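Long-range contacts in protein, related to general stress protein 26(GS26) of B.subtilis (Clostridium acetobutylicum, PDB 2HQ7), which probably acts as a flavin-binding oxidoreductase of the pyridoxamine 5'-phosphate oxidase family, though its substrate is not established: residues G24-N29 / K63-I68; G85-L90 / T118-T123; I20-T25 / P32-M37. All blocks are in the same frame, centred on the assembly; numbering follows the deposited sequence.

Contact 1 of 3, residues G24-N29 / K63-I68; sequences GTNGEN and KKNNKI
Thr25 and Ile68 touch methyl to methyl, CG2 of Thr25 resting 3.7 Å from CG2 of Ile68 with the two side chains running alongside each other in the same direction. Just before this pair, the carbonyl of Gly24 is turned into the flank of the isoleucine, its O only 3.2 Å from Ile68 CB. At the other end Asn26 and Asn65 converge with their side chains, CB of Asn26 packing 3.7 Å from ND2 of Asn65 and the amide planes inclined at 49°.

A water ties the backbones together. It accepts from Asn26 N at 2.9 Å and donates to Lys67 O at 2.6 Å, while its other donation goes to Asn65 O at 3.1 Å. Behind this shell stands an Asx turn at the exit of helix 56-64. Asn65 OD1 takes the N-H of Lys67 at 3.2 Å in the carbonyl plane, CG having swung anti to the backbone N (chi1 -172°), as the chain passes from helix into strand 67-74. On the opposite segment Thr25 OG1 is hydrogen-bonded to Arg61, while CG2, beside the backbone N, faces Ile68; Leu62 packs on both residues. Lys67 reaches away to Asn29 O of the second subunit, a bond the dimer makes twice.

In the curled sheet of the split barrel, strands 20-26 and 67-74 pair directly at Gly24 and Cys69 and part here. One water bridges the gap, joining the N-H of Asn26 to two carbonyl oxygens of 63-68, consistent with its being part of the join.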
ATOM      1  N   GLY B  24      -0.415   4.369   3.434  1.00 25.74           N
ATOM      2  CA  GLY B  24      -0.988   3.559   4.479  1.00 23.75           C
ATOM      3  C   GLY B  24      -1.344   4.375   5.718  1.00 24.92           C
ATOM      4  O   GLY B  24      -0.549   5.154   6.183  1.00 26.83           O
ATOM      5  N   THR B  25      -2.550   4.178   6.230  1.00 23.54           N
ATOM      6  CA  THR B  25      -3.033   4.869   7.391  1.00 26.42           C
ATOM      7  C   THR B  25      -3.677   3.870   8.353  1.00 26.55           C
ATOM      8  O   THR B  25      -3.960   2.741   7.994  1.00 29.15           O
ATOM      9  CB  THR B  25      -4.098   5.935   7.027  1.00 26.73           C
ATOM     10  OG1 THR B  25      -5.139   5.330   6.251  1.00 26.85           O
ATOM     11  CG2 THR B  25      -3.514   7.079   6.287  1.00 28.59           C
ATOM     12  N   ASN B  26      -3.901   4.326   9.570  1.00 28.87           N
ATOM     13  CA  ASN B  26      -4.572   3.534  10.592  1.00 30.75           C
ATOM     14  C   ASN B  26      -6.064   3.749  10.490  1.00 28.53           C
ATOM     15  O   ASN B  26      -6.542   4.808  10.844  1.00 27.11           O
ATOM     16  CB  ASN B  26      -4.091   3.929  11.958  1.00 29.64           C
ATOM     17  CG  ASN B  26      -2.653   3.539  12.199  1.00 32.84           C
ATOM     18  OD1 ASN B  26      -1.841   4.353  12.612  1.00 34.07           O
ATOM     19  ND2 ASN B  26      -2.336   2.302  11.935  1.00 25.42           N
ATOM     20  N   GLY B  27      -6.774   2.762   9.950  1.00 28.05           N
ATOM     21  CA  GLY B  27      -8.203   2.874   9.713  1.00 29.72           C
ATOM     22  C   GLY B  27      -9.050   2.489  10.912  1.00 30.57           C
ATOM     23  O   GLY B  27      -8.535   2.210  12.002  1.00 30.73           O
ATOM     24  N   GLU B  28     -10.363   2.500  10.710  1.00 33.47           N
ATOM     25  CA  GLU B  28     -11.305   2.158  11.779  1.00 36.11           C
ATOM     26  C   GLU B  28     -11.112   0.720  12.207  1.00 36.62           C
ATOM     27  O   GLU B  28     -10.737  -0.148  11.389  1.00 36.68           O
ATOM     28  CB  GLU B  28     -12.762   2.361  11.322  1.00 38.13           C
ATOM     29  CG  GLU B  28     -13.176   3.811  11.092  1.00 38.54           C
ATOM     30  N   ASN B  29     -11.367   0.483  13.494  1.00 37.90           N
ATOM     31  CA  ASN B  29     -11.402  -0.862  14.069  1.00 37.72           C
ATOM     32  C   ASN B  29     -10.062  -1.589  14.038  1.00 36.70           C
ATOM     33  O   ASN B  29     -10.015  -2.816  14.100  1.00 37.60           O
ATOM     34  CB  ASN B  29     -12.499  -1.690  13.385  1.00 39.86           C
ATOM     35  CG  ASN B  29     -13.895  -1.098  13.601  1.00 43.73           C
ATOM     36  OD1 ASN B  29     -14.203  -0.594  14.680  1.00 48.02           O
ATOM     37  ND2 ASN B  29     -14.739  -1.158  12.574  1.00 44.57           N
ATOM     38  N   LYS B  63      -6.442  13.494  11.905  1.00 39.09           N
ATOM     39  CA  LYS B  63      -6.447  14.347  13.086  1.00 40.49           C
ATOM     40  C   LYS B  63      -6.192  13.574  14.388  1.00 41.04           C
ATOM     41  O   LYS B  63      -5.546  14.081  15.304  1.00 44.89           O
ATOM     42  CB  LYS B  63      -7.792  15.086  13.197  1.00 42.36           C
ATOM     43  CG  LYS B  63      -7.959  16.274  12.226  1.00 46.74           C
ATOM     44  CD  LYS B  63      -9.194  17.146  12.553  1.00 45.89           C
ATOM     45  CE  LYS B  63      -9.231  18.420  11.685  1.00 49.81           C
ATOM     46  NZ  LYS B  63     -10.557  19.123  11.727  1.00 57.70           N
ATOM     47  N   LYS B  64      -6.711  12.358  14.471  1.00 37.74           N
ATOM     48  CA  LYS B  64      -6.604  11.539  15.661  1.00 35.70           C
ATOM     49  C   LYS B  64      -5.374  10.649  15.599  1.00 33.27           C
ATOM     50  O   LYS B  64      -4.853  10.237  16.619  1.00 28.74           O
ATOM     51  CB  LYS B  64      -7.843  10.656  15.789  1.00 35.80           C
ATOM     52  CG  LYS B  64      -9.175  11.412  15.786  1.00 43.74           C
ATOM     53  CD  LYS B  64      -9.654  11.758  17.188  1.00 50.86           C
ATOM     54  CE  LYS B  64     -11.174  11.828  17.281  1.00 52.01           C
ATOM     55  NZ  LYS B  64     -11.775  10.482  17.060  1.00 55.87           N
ATOM     56  N   ASN B  65      -4.921  10.305  14.391  1.00 30.51           N
ATOM     57  CA  ASN B  65      -3.767   9.433  14.256  1.00 27.17           C
ATOM     58  C   ASN B  65      -3.084   9.743  12.928  1.00 28.15           C
ATOM     59  O   ASN B  65      -3.633   9.437  11.892  1.00 26.83           O
ATOM     60  CB  ASN B  65      -4.233   7.983  14.319  1.00 28.63           C
ATOM     61  CG  ASN B  65      -3.101   6.999  14.384  1.00 28.48           C
ATOM     62  OD1 ASN B  65      -1.999   7.247  13.904  1.00 30.92           O
ATOM     63  ND2 ASN B  65      -3.371   5.859  14.989  1.00 27.36           N
ATOM     64  N   ASN B  66      -1.917  10.382  12.978  1.00 26.95           N
ATOM     65  CA  ASN B  66      -1.187  10.822  11.783  1.00 28.75           C
ATOM     66  C   ASN B  66       0.043   9.989  11.467  1.00 30.93           C
ATOM     67  O   ASN B  66       0.890  10.410  10.712  1.00 32.38           O
ATOM     68  CB  ASN B  66      -0.790  12.300  11.917  1.00 31.15           C
ATOM     69  CG  ASN B  66       0.248  12.542  13.003  1.00 33.85           C
ATOM     70  OD1 ASN B  66       0.607  11.639  13.758  1.00 33.74           O
ATOM     71  ND2 ASN B  66       0.786  13.743  13.033  1.00 33.21           N
ATOM     72  N   LYS B  67       0.109   8.781  12.013  1.00 31.12           N
ATOM     73  CA  LYS B  67       1.180   7.854  11.726  1.00 28.10           C
ATOM     74  C   LYS B  67       0.828   7.130  10.442  1.00 27.14           C
ATOM     75  O   LYS B  67      -0.238   6.503  10.298  1.00 26.53           O
ATOM     76  CB  LYS B  67       1.359   6.875  12.874  1.00 31.79           C
ATOM     77  CG  LYS B  67       1.833   7.535  14.198  1.00 25.16           C
ATOM     78  CD  LYS B  67       2.090   6.454  15.251  1.00 31.81           C
ATOM     79  CE  LYS B  67       2.453   7.098  16.590  1.00 40.79           C
ATOM     80  NZ  LYS B  67       3.154   6.158  17.490  1.00 40.74           N
ATOM     81  N   ILE B  68       1.695   7.287   9.466  1.00 24.20           N
ATOM     82  CA  ILE B  68       1.388   6.761   8.180  1.00 25.78           C
ATOM     83  C   ILE B  68       2.621   6.122   7.586  1.00 23.10           C
ATOM     84  O   ILE B  68       3.752   6.228   8.108  1.00 25.36           O
ATOM     85  CB  ILE B  68       0.811   7.836   7.201  1.00 25.59           C
ATOM     86  CG1 ILE B  68       1.869   8.839   6.771  1.00 27.97           C
ATOM     87  CG2 ILE B  68      -0.423   8.539   7.755  1.00 24.33           C
ATOM     88  CD1 ILE B  68       1.588   9.385   5.377  1.00 28.59           C
TER
HETATM   89  O   HOH W   1      -2.834   6.988  10.239  1.00 26.53           O

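Contact 2 of 3, residues G85-L90 / T118-T123; sequences GTIEIL and TALCFT
Thr118 meets Ile89 through its methyl, CG2 lying 4.2 Å from Ile89 CG2, while its hydroxyl is hydrogen-bonded to Thr54, just past the end of strand 47-53. Ala119 follows and takes the N-H of Leu90 on its O at 2.8 Å; the return path, from Ala119 N to Leu90 O, passes through a water. Leu120 turns to the other face, where CD1 of Ile87 presses against its CB at 3.7 Å. Ile87 gets there by carrying CG1 anti to its own nitrogen (chi1 -160°).

This antiparallel pairing of strands 79-90 and 117-131 belongs to the curled sheet of the split-barrel, FMN-binding fold of the pyridoxamine 5'-phosphate oxidase family; the face that carries Ile87, Ile89, Leu120 and Phe122 is covered at the first three by helix 56-64. Cys121 and Glu88 form a hydrogen-bonded pair: Cys121 N reaches Glu88 O at 2.8 Å, almost along the C=O axis, and Glu88 N answers to Cys121 O at 2.9 Å. Phe122 lays its ring obliquely against the backbone at Gly85, CE1 arriving 3.4 Å from Gly85 CA, with Ile68 and Leu70 packed beside it. Last, Thr123 N donates nearly straight (171°) to Thr86 O, whereas the reverse bond from Thr86 N to Thr123 O is weak; a water between Thr86 OG1 and Thr123 O supplements it.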
ATOM      1  N   GLY B  85       6.550   7.503   8.785  1.00 25.39           N
ATOM      2  CA  GLY B  85       6.547   8.885   9.253  1.00 24.81           C
ATOM      3  C   GLY B  85       5.175   9.371   9.621  1.00 27.82           C
ATOM      4  O   GLY B  85       4.301   8.574   9.864  1.00 27.89           O
ATOM      5  N   THR B  86       5.025  10.695   9.710  1.00 29.96           N
ATOM      6  CA  THR B  86       3.788  11.339  10.102  1.00 28.77           C
ATOM      7  C   THR B  86       3.407  12.414   9.103  1.00 28.03           C
ATOM      8  O   THR B  86       4.255  13.011   8.440  1.00 25.36           O
ATOM      9  CB  THR B  86       3.930  12.068  11.451  1.00 28.80           C
ATOM     10  OG1 THR B  86       5.004  12.987  11.332  1.00 26.98           O
ATOM     11  CG2 THR B  86       4.220  11.116  12.562  1.00 32.07           C
ATOM     12  N   ILE B  87       2.121  12.686   9.033  1.00 30.03           N
ATOM     13  CA  ILE B  87       1.577  13.534   7.992  1.00 32.62           C
ATOM     14  C   ILE B  87       0.772  14.668   8.640  1.00 33.78           C
ATOM     15  O   ILE B  87       0.149  14.467   9.666  1.00 33.52           O
ATOM     16  CB  ILE B  87       0.709  12.692   7.068  1.00 32.71           C
ATOM     17  CG1 ILE B  87       0.517  13.387   5.727  1.00 42.28           C
ATOM     18  CG2 ILE B  87      -0.626  12.338   7.759  1.00 29.18           C
ATOM     19  CD1 ILE B  87       0.208  12.442   4.606  1.00 36.02           C
ATOM     20  N   GLU B  88       0.819  15.868   8.061  1.00 32.86           N
ATOM     21  CA  GLU B  88      -0.051  16.940   8.531  1.00 36.84           C
ATOM     22  C   GLU B  88      -0.819  17.527   7.349  1.00 33.86           C
ATOM     23  O   GLU B  88      -0.295  17.577   6.232  1.00 27.41           O
ATOM     24  CB  GLU B  88       0.753  18.000   9.263  1.00 36.08           C
ATOM     25  CG  GLU B  88       1.540  18.917   8.401  1.00 48.33           C
ATOM     26  CD  GLU B  88       1.796  20.279   9.083  1.00 60.88           C
ATOM     27  OE1 GLU B  88       0.816  21.030   9.336  1.00 66.41           O
ATOM     28  OE2 GLU B  88       2.978  20.600   9.338  1.00 64.54           O
ATOM     29  N   ILE B  89      -2.056  17.940   7.592  1.00 32.24           N
ATOM     30  CA  ILE B  89      -2.900  18.562   6.561  1.00 33.94           C
ATOM     31  C   ILE B  89      -2.521  20.012   6.492  1.00 32.72           C
ATOM     32  O   ILE B  89      -2.472  20.669   7.499  1.00 29.04           O
ATOM     33  CB  ILE B  89      -4.404  18.494   6.916  1.00 33.90           C
ATOM     34  CG1 ILE B  89      -4.900  17.039   6.973  1.00 37.48           C
ATOM     35  CG2 ILE B  89      -5.256  19.324   5.923  1.00 37.21           C
ATOM     36  CD1 ILE B  89      -6.163  16.846   7.877  1.00 35.49           C
ATOM     37  N   LEU B  90      -2.293  20.523   5.295  1.00 32.93           N
ATOM     38  CA  LEU B  90      -2.014  21.941   5.136  1.00 32.01           C
ATOM     39  C   LEU B  90      -3.264  22.714   4.726  1.00 33.74           C
ATOM     40  O   LEU B  90      -3.730  22.646   3.581  1.00 32.59           O
ATOM     41  CB  LEU B  90      -0.912  22.152   4.115  1.00 31.48           C
ATOM     42  CG  LEU B  90       0.419  21.457   4.355  1.00 30.38           C
ATOM     43  CD1 LEU B  90       1.349  21.802   3.175  1.00 24.35           C
ATOM     44  CD2 LEU B  90       1.021  21.894   5.689  1.00 32.66           C
ATOM     45  N   THR B 118      -7.261  18.720  -1.029  1.00 32.87           N
ATOM     46  CA  THR B 118      -6.566  18.698   0.264  1.00 33.74           C
ATOM     47  C   THR B 118      -5.075  18.485   0.010  1.00 32.49           C
ATOM     48  O   THR B 118      -4.695  17.676  -0.822  1.00 30.29           O
ATOM     49  CB  THR B 118      -7.125  17.588   1.174  1.00 36.56           C
ATOM     50  OG1 THR B 118      -8.411  17.986   1.651  1.00 37.80           O
ATOM     51  CG2 THR B 118      -6.208  17.287   2.401  1.00 35.92           C
ATOM     52  N   ALA B 119      -4.230  19.255   0.690  1.00 28.68           N
ATOM     53  CA  ALA B 119      -2.799  19.086   0.562  1.00 27.89           C
ATOM     54  C   ALA B 119      -2.253  18.599   1.884  1.00 29.59           C
ATOM     55  O   ALA B 119      -2.658  19.080   2.954  1.00 28.51           O
ATOM     56  CB  ALA B 119      -2.144  20.371   0.167  1.00 26.50           C
ATOM     57  N   LEU B 120      -1.329  17.659   1.809  1.00 31.35           N
ATOM     58  CA  LEU B 120      -0.712  17.065   3.011  1.00 33.07           C
ATOM     59  C   LEU B 120       0.796  17.148   2.946  1.00 31.82           C
ATOM     60  O   LEU B 120       1.378  17.165   1.878  1.00 25.29           O
ATOM     61  CB  LEU B 120      -1.132  15.596   3.156  1.00 33.64           C
ATOM     62  CG  LEU B 120      -2.645  15.477   3.200  1.00 34.01           C
ATOM     63  CD1 LEU B 120      -3.111  15.212   1.780  1.00 35.08           C
ATOM     64  CD2 LEU B 120      -3.120  14.402   4.095  1.00 32.58           C
ATOM     65  N   CYS B 121       1.437  17.238   4.096  1.00 32.47           N
ATOM     66  CA  CYS B 121       2.901  17.169   4.128  1.00 31.47           C
ATOM     67  C   CYS B 121       3.335  15.960   4.973  1.00 29.71           C
ATOM     68  O   CYS B 121       3.012  15.882   6.160  1.00 28.16           O
ATOM     69  CB  CYS B 121       3.449  18.469   4.679  1.00 31.34           C
ATOM     70  SG  CYS B 121       5.212  18.497   4.703  1.00 35.35           S
ATOM     71  N   PHE B 122       3.986  14.989   4.323  1.00 27.49           N
ATOM     72  CA  PHE B 122       4.569  13.825   4.991  1.00 28.01           C
ATOM     73  C   PHE B 122       6.049  14.031   5.276  1.00 28.14           C
ATOM     74  O   PHE B 122       6.788  14.409   4.393  1.00 27.99           O
ATOM     75  CB  PHE B 122       4.443  12.598   4.098  1.00 24.78           C
ATOM     76  CG  PHE B 122       5.211  11.376   4.600  1.00 21.70           C
ATOM     77  CD1 PHE B 122       4.706  10.583   5.629  1.00 29.68           C
ATOM     78  CD2 PHE B 122       6.380  10.967   3.966  1.00 26.88           C
ATOM     79  CE1 PHE B 122       5.394   9.432   6.060  1.00 21.22           C
ATOM     80  CE2 PHE B 122       7.051   9.808   4.355  1.00 24.30           C
ATOM     81  CZ  PHE B 122       6.571   9.032   5.399  1.00 23.92           C
ATOM     82  N   THR B 123       6.473  13.716   6.495  1.00 28.41           N
ATOM     83  CA  THR B 123       7.879  13.799   6.915  1.00 28.02           C
ATOM     84  C   THR B 123       8.323  12.408   7.299  1.00 28.20           C
ATOM     85  O   THR B 123       7.751  11.840   8.217  1.00 23.14           O
ATOM     86  CB  THR B 123       8.015  14.736   8.154  1.00 28.10           C
ATOM     87  OG1 THR B 123       7.574  16.044   7.786  1.00 33.04           O
ATOM     88  CG2 THR B 123       9.458  14.800   8.696  1.00 30.69           C
TER
HETATM   89  O   HOH W   2       4.784  16.422   8.139  1.00 23.81           O
HETATM   90  O   HOH W   3       7.716  12.149  11.400  1.00 46.95           O
HETATM   91  O   HOH W   4      -5.498  21.114   2.449  1.00 34.43           O

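Contact 3 of 3, residues I20-T25 / P32-M37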
ATOM      1  N   ILE B  20       2.045   8.893  -8.470  1.00 45.90           N
ATOM      2  CA  ILE B  20       1.103   8.219  -7.560  1.00 43.63           C
ATOM      3  C   ILE B  20       1.843   7.549  -6.430  1.00 39.02           C
ATOM      4  O   ILE B  20       2.821   6.864  -6.652  1.00 38.14           O
ATOM      5  CB  ILE B  20       0.273   7.121  -8.282  1.00 45.43           C
ATOM      6  CG1 ILE B  20      -0.324   7.653  -9.587  1.00 48.29           C
ATOM      7  CG2 ILE B  20      -0.862   6.622  -7.393  1.00 40.58           C
ATOM      8  CD1 ILE B  20      -1.165   8.913  -9.394  1.00 51.42           C
ATOM      9  N   VAL B  21       1.380   7.748  -5.210  1.00 35.12           N
ATOM     10  CA  VAL B  21       1.996   7.095  -4.081  1.00 34.81           C
ATOM     11  C   VAL B  21       0.910   6.404  -3.292  1.00 30.58           C
ATOM     12  O   VAL B  21      -0.193   6.942  -3.121  1.00 34.66           O
ATOM     13  CB  VAL B  21       2.779   8.093  -3.163  1.00 36.80           C
ATOM     14  CG1 VAL B  21       1.887   9.040  -2.547  1.00 38.30           C
ATOM     15  CG2 VAL B  21       3.497   7.355  -2.078  1.00 35.18           C
HETATM   16  N   MSE B  22       1.251   5.237  -2.766  1.00 29.18           N
HETATM   17  CA  MSE B  22       0.329   4.450  -1.956  1.00 28.34           C
HETATM   18  C   MSE B  22       0.510   4.899  -0.527  1.00 22.81           C
HETATM   19  O   MSE B  22       1.644   4.910  -0.022  1.00 25.85           O
HETATM   20  CB  MSE B  22       0.707   3.004  -1.982  1.00 24.85           C
HETATM   21  CG  MSE B  22       1.089   2.400  -3.289  1.00 47.97           C
HETATM   22 SE   MSE B  22      -0.474   1.578  -3.844  0.75 78.43          SE
HETATM   23  CE  MSE B  22      -1.109   3.155  -4.806  1.00 25.70           C
ATOM     24  N   VAL B  23      -0.566   5.234   0.153  1.00 27.41           N
ATOM     25  CA  VAL B  23      -0.441   5.800   1.487  1.00 24.01           C
ATOM     26  C   VAL B  23      -1.161   4.901   2.473  1.00 26.94           C
ATOM     27  O   VAL B  23      -2.390   4.721   2.378  1.00 27.34           O
ATOM     28  CB  VAL B  23      -1.076   7.173   1.569  1.00 26.22           C
ATOM     29  CG1 VAL B  23      -0.994   7.686   2.991  1.00 18.52           C
ATOM     30  CG2 VAL B  23      -0.447   8.106   0.588  1.00 28.78           C
ATOM     31  N   GLY B  24      -0.415   4.369   3.434  1.00 25.74           N
ATOM     32  CA  GLY B  24      -0.988   3.559   4.479  1.00 23.75           C
ATOM     33  C   GLY B  24      -1.344   4.375   5.718  1.00 24.92           C
ATOM     34  O   GLY B  24      -0.549   5.154   6.183  1.00 26.83           O
ATOM     35  N   THR B  25      -2.550   4.178   6.230  1.00 23.54           N
ATOM     36  CA  THR B  25      -3.033   4.869   7.391  1.00 26.42           C
ATOM     37  C   THR B  25      -3.677   3.870   8.353  1.00 26.55           C
ATOM     38  O   THR B  25      -3.960   2.741   7.994  1.00 29.15           O
ATOM     39  CB  THR B  25      -4.098   5.935   7.027  1.00 26.73           C
ATOM     40  OG1 THR B  25      -5.139   5.330   6.251  1.00 26.85           O
ATOM     41  CG2 THR B  25      -3.514   7.079   6.287  1.00 28.59           C
ATOM     42  N   PRO B  32      -5.356  -1.585   9.008  1.00 29.09           N
ATOM     43  CA  PRO B  32      -4.710  -0.591   8.186  1.00 27.92           C
ATOM     44  C   PRO B  32      -5.513  -0.368   6.913  1.00 26.01           C
ATOM     45  O   PRO B  32      -6.346  -1.181   6.529  1.00 26.99           O
ATOM     46  CB  PRO B  32      -3.350  -1.203   7.876  1.00 27.50           C
ATOM     47  CG  PRO B  32      -3.289  -2.450   8.604  1.00 28.09           C
ATOM     48  CD  PRO B  32      -4.626  -2.851   8.996  1.00 26.49           C
ATOM     49  N   ASN B  33      -5.327   0.783   6.322  1.00 26.15           N
ATOM     50  CA  ASN B  33      -6.022   1.112   5.111  1.00 27.46           C
ATOM     51  C   ASN B  33      -4.951   1.653   4.196  1.00 28.28           C
ATOM     52  O   ASN B  33      -3.985   2.216   4.655  1.00 27.61           O
ATOM     53  CB  ASN B  33      -7.078   2.187   5.325  1.00 27.08           C
ATOM     54  CG  ASN B  33      -8.309   1.720   6.062  1.00 27.88           C
ATOM     55  OD1 ASN B  33      -9.212   2.541   6.249  1.00 29.12           O
ATOM     56  ND2 ASN B  33      -8.379   0.442   6.486  1.00 21.67           N
ATOM     57  N   ILE B  34      -5.108   1.410   2.910  1.00 26.05           N
ATOM     58  CA  ILE B  34      -4.220   1.939   1.904  1.00 26.90           C
ATOM     59  C   ILE B  34      -5.058   2.682   0.887  1.00 25.65           C
ATOM     60  O   ILE B  34      -6.079   2.151   0.422  1.00 22.71           O
ATOM     61  CB  ILE B  34      -3.447   0.818   1.162  1.00 25.66           C
ATOM     62  CG1 ILE B  34      -2.566   0.032   2.132  1.00 29.16           C
ATOM     63  CG2 ILE B  34      -2.598   1.408   0.042  1.00 24.16           C
ATOM     64  CD1 ILE B  34      -1.884  -1.256   1.515  1.00 26.74           C
ATOM     65  N   LYS B  35      -4.607   3.891   0.542  1.00 27.95           N
ATOM     66  CA  LYS B  35      -5.162   4.697  -0.544  1.00 29.31           C
ATOM     67  C   LYS B  35      -4.069   5.241  -1.445  1.00 27.49           C
ATOM     68  O   LYS B  35      -2.983   5.564  -0.965  1.00 26.95           O
ATOM     69  CB  LYS B  35      -5.910   5.891   0.043  1.00 29.89           C
ATOM     70  CG  LYS B  35      -6.848   6.537  -0.917  1.00 38.49           C
ATOM     71  CD  LYS B  35      -7.691   7.557  -0.186  1.00 37.55           C
ATOM     72  CE  LYS B  35      -8.646   8.279  -1.111  1.00 46.22           C
ATOM     73  NZ  LYS B  35      -9.594   9.111  -0.300  1.00 51.73           N
ATOM     74  N   ALA B  36      -4.367   5.350  -2.743  1.00 28.65           N
ATOM     75  CA  ALA B  36      -3.508   6.063  -3.698  1.00 26.47           C
ATOM     76  C   ALA B  36      -3.660   7.589  -3.539  1.00 27.97           C
ATOM     77  O   ALA B  36      -4.755   8.105  -3.322  1.00 26.72           O
ATOM     78  CB  ALA B  36      -3.803   5.631  -5.139  1.00 27.41           C
HETATM   79  N   MSE B  37      -2.533   8.289  -3.533  1.00 26.93           N
HETATM   80  CA  MSE B  37      -2.530   9.744  -3.473  1.00 30.34           C
HETATM   81  C   MSE B  37      -1.580  10.281  -4.498  1.00 31.77           C
HETATM   82  O   MSE B  37      -0.811   9.534  -5.080  1.00 28.24           O
HETATM   83  CB  MSE B  37      -2.136  10.225  -2.087  1.00 29.54           C
HETATM   84  CG  MSE B  37      -3.226  10.034  -1.087  1.00 34.37           C
HETATM   85 SE   MSE B  37      -2.850  10.914   0.603  0.75 35.75          SE
HETATM   86  CE  MSE B  37      -2.411  12.721   0.029  1.00 71.06           C
TER
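An antiparallel beta hairpin is built here, strand 20-26 pairing with the start of strand 32-43 in the curled sheet of the split barrel. Six backbone hydrogen bonds zip it together in three reciprocal pairs: Val21 with Met37, Val23 with Lys35, and Thr25 with Asn33. The first is tight both ways, Met37 N to Val21 O at 2.7 Å and Val21 N to Met37 O at 2.8 Å. Between these rungs lie the non-hydrogen-bonded pairs Met22 with Ala36 and Gly24 with Ile34, where CA-H groups face carbonyl oxygens.

The two faces do different jobs. Val21, Val23 and Met37 look into the interior, where Val21 and Met37 pack on Leu50 of strand 47-53 and the two valines on Leu70 of strand 67-74. Met37, modelled as selenomethionine, lies across Val23, its SE 3.7 Å from Val23 CG2. That methyl stands beside its own backbone N because CG1 takes the anti place (chi1 177°), and it touches CB, CG and SE of Met37 in turn.

The reverse face, with Ile34 and Ala36, turns to the second subunit, whose Phe78, Cys69 and Tyr71 pack on Ile20, Ile34 and Ala36 respectively. The selenomethionine Met22 is bent twice along its chain and folds back over the partner strand, so that CE settles 3.7 Å from Ala36 CB, with Ile20 CG2 reaching the same CB at 3.8 Å.

Near the hairpin's turn, Asn33 sets its amide back against its own strand: ND2 donates to Pro32 O at a short 2.6 Å, but from above the carbonyl, 57° out of its plane and off the oxygen's lone pairs, so the bond is probably a modest one.

How the contacts relate
From the N terminus, strand 20-26 opens contacts 3 and 1 together, since they share Gly24 and Thr25. Contact 3 closes first, within a short hairpin; contact 1 closes a wider loop that contains 32-37, strand 47-53 and most of helix 56-64. Because 20-25 starts before 24-29 and overlaps it, the two interlock rather than nest cleanly. Contact 2 comes afterwards in series, its own loop from 90 to 118 carrying helix 93-99. Backbone bonds from Ile68 to Gly85 and from Asn66 to Ile87 link contacts 1 and 2. Leu120 of contact 2 packs on Met37 of contact 3, so the three draw one curled sheet together, and all border the second subunit.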